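Local atomic coordinates of uncharacterized HTH-type transcriptional regulator SAR2349 (Staphylococcus aureus, PDB entry 4EM2), a protein that probably binds DNA as a MarR-family transcriptional regulator and binds salicylate at several sites in this crystal. Residues H76-L81 and F121-P126. Sequence-based numbering, arbitrary orientation.
Sequences HQPTTL and FLTLTP
F121 sets its ring obliquely against P78 and T80: F121 CD1 lies 3.9 Å from P78 CB, and T80 CG2 approaches F121 CE1 equally closely, the side chains of T80 and F121 running side by side. With CG beside its own backbone N and anti to the carbonyl carbon (chi1 -74°), F121 brings the ring over to these two residues; the peptide bond between Q77 and P78 is cis. Next comes L122, which forms a single antiparallel bridge with T79, a hydrogen-bonded pair. L122 N gives a 2.6 Å bond to T79 O, while T79 N returns one of 3.1 Å to L122 O. The L122 side chain sends CD1 to within 3.6 Å of L81 N, at the start of helix 81-88, and also touches a bound salicylate. Strand 122-124 belongs to the wing of the winged helix-turn-helix fold, pairing with strand 108-110 on one edge and meeting the loop after helix 64-76 on the other. T123 CG2 lies 3.8 Å from P78 CA, and the T123 side chain crosses that of Q77 at about a right angle. At L124, the extended Q77 side chain steps in: Q77 OE1 takes the L124 N-H as a backbone carbonyl would, in the plane of its amide, with 162° at the hydrogen. Q77 NE2 donates to a water that in turn donates to L124 O, closing a second link from the same amide.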
loop_
_atom_site.group_PDB
_atom_site.type_symbol
_atom_site.label_atom_id
_atom_site.label_comp_id
_atom_site.label_asym_id
_atom_site.label_seq_id
_atom_site.Cartn_x
_atom_site.Cartn_y
_atom_site.Cartn_z
ATOM N N HIS A 76 9.683 6.649 1.850
ATOM C CA HIS A 76 9.883 8.086 1.923
ATOM C C HIS A 76 10.567 8.586 3.181
ATOM O O HIS A 76 10.789 9.816 3.329
ATOM C CB HIS A 76 8.523 8.802 1.795
ATOM C CG HIS A 76 7.830 8.523 0.499
ATOM N ND1 HIS A 76 6.903 7.503 0.350
ATOM C CD2 HIS A 76 7.977 9.085 -0.724
ATOM C CE1 HIS A 76 6.518 7.453 -0.912
ATOM N NE2 HIS A 76 7.155 8.400 -1.584
ATOM N N GLN A 77 10.885 7.665 4.086
ATOM C CA GLN A 77 11.471 8.079 5.354
ATOM C C GLN A 77 12.816 8.840 5.212
ATOM O O GLN A 77 13.597 8.576 4.338
ATOM C CB GLN A 77 11.637 6.871 6.282
ATOM C CG GLN A 77 12.427 5.703 5.675
ATOM C CD GLN A 77 12.796 4.693 6.739
ATOM O OE1 GLN A 77 11.957 4.288 7.539
ATOM N NE2 GLN A 77 14.067 4.317 6.787
ATOM N N PRO A 78 13.097 9.747 6.128
ATOM C CA PRO A 78 12.260 10.110 7.272
ATOM C C PRO A 78 11.051 10.885 6.767
ATOM O O PRO A 78 11.199 11.756 5.898
ATOM C CB PRO A 78 13.206 10.968 8.121
ATOM C CG PRO A 78 14.594 10.485 7.713
ATOM C CD PRO A 78 14.435 10.371 6.230
ATOM N N THR A 79 9.847 10.565 7.240
ATOM C CA THR A 79 8.674 11.302 6.770
ATOM C C THR A 79 7.787 11.677 7.953
ATOM O O THR A 79 8.145 11.398 9.121
ATOM C CB THR A 79 7.896 10.532 5.678
ATOM O OG1 THR A 79 6.917 11.401 5.074
ATOM C CG2 THR A 79 7.192 9.294 6.278
ATOM N N THR A 80 6.674 12.363 7.681
ATOM C CA THR A 80 5.798 12.828 8.776
ATOM C C THR A 80 4.324 12.455 8.541
ATOM O O THR A 80 3.949 12.178 7.428
ATOM C CB THR A 80 5.838 14.379 8.854
ATOM O OG1 THR A 80 5.242 14.898 7.651
ATOM C CG2 THR A 80 7.326 14.891 8.941
ATOM N N LEU A 81 3.528 12.463 9.607
ATOM C CA LEU A 81 2.109 12.168 9.490
ATOM C C LEU A 81 1.553 13.061 8.397
ATOM O O LEU A 81 0.781 12.598 7.573
ATOM C CB LEU A 81 1.378 12.406 10.817
ATOM C CG LEU A 81 -0.163 12.472 10.827
ATOM C CD1 LEU A 81 -0.733 11.209 10.235
ATOM C CD2 LEU A 81 -0.681 12.628 12.267
ATOM N N PHE A 121 9.391 13.250 12.840
ATOM C CA PHE A 121 9.872 12.364 11.798
ATOM C C PHE A 121 9.640 10.908 12.150
ATOM O O PHE A 121 9.767 10.498 13.325
ATOM C CB PHE A 121 11.320 12.638 11.506
ATOM C CG PHE A 121 11.514 13.893 10.735
ATOM C CD1 PHE A 121 11.116 13.960 9.402
ATOM C CD2 PHE A 121 11.997 15.047 11.367
ATOM C CE1 PHE A 121 11.185 15.176 8.690
ATOM C CE2 PHE A 121 12.069 16.241 10.683
ATOM C CZ PHE A 121 11.662 16.323 9.338
ATOM N N LEU A 122 9.270 10.149 11.125
ATOM C CA LEU A 122 8.956 8.735 11.291
ATOM C C LEU A 122 9.836 7.861 10.422
ATOM O O LEU A 122 10.025 8.147 9.233
ATOM C CB LEU A 122 7.493 8.478 10.880
ATOM C CG LEU A 122 6.491 9.461 11.498
ATOM C CD1 LEU A 122 5.139 9.463 10.695
ATOM C CD2 LEU A 122 6.271 9.090 12.916
ATOM N N THR A 123 10.347 6.781 11.005
ATOM C CA THR A 123 11.165 5.855 10.244
ATOM C C THR A 123 10.870 4.442 10.715
ATOM O O THR A 123 10.366 4.258 11.821
ATOM C CB THR A 123 12.679 6.090 10.489
ATOM O OG1 THR A 123 12.897 6.112 11.897
ATOM C CG2 THR A 123 13.146 7.381 9.823
ATOM N N LEU A 124 11.221 3.449 9.897
ATOM C CA LEU A 124 10.969 2.061 10.295
ATOM C C LEU A 124 11.951 1.639 11.329
ATOM O O LEU A 124 13.105 2.063 11.297
ATOM C CB LEU A 124 11.155 1.074 9.135
ATOM C CG LEU A 124 10.279 1.129 7.850
ATOM C CD1 LEU A 124 10.096 -0.270 7.296
ATOM C CD2 LEU A 124 8.970 1.770 8.097
ATOM N N THR A 125 11.501 0.794 12.246
ATOM C CA THR A 125 12.429 0.185 13.236
ATOM C C THR A 125 13.030 -1.043 12.535
ATOM O O THR A 125 12.571 -1.440 11.455
ATOM C CB THR A 125 11.686 -0.409 14.390
ATOM O OG1 THR A 125 10.804 -1.414 13.838
ATOM C CG2 THR A 125 10.900 0.683 15.148
ATOM N N PRO A 126 14.049 -1.692 13.145
ATOM C CA PRO A 126 14.638 -2.887 12.485
ATOM C C PRO A 126 13.582 -4.000 12.230
ATOM O O PRO A 126 13.634 -4.743 11.219
ATOM C CB PRO A 126 15.716 -3.350 13.472
ATOM C CG PRO A 126 16.238 -1.972 14.068
ATOM C CD PRO A 126 14.899 -1.188 14.253
HETATM O O HOH W 1 15.084 2.999 9.372
#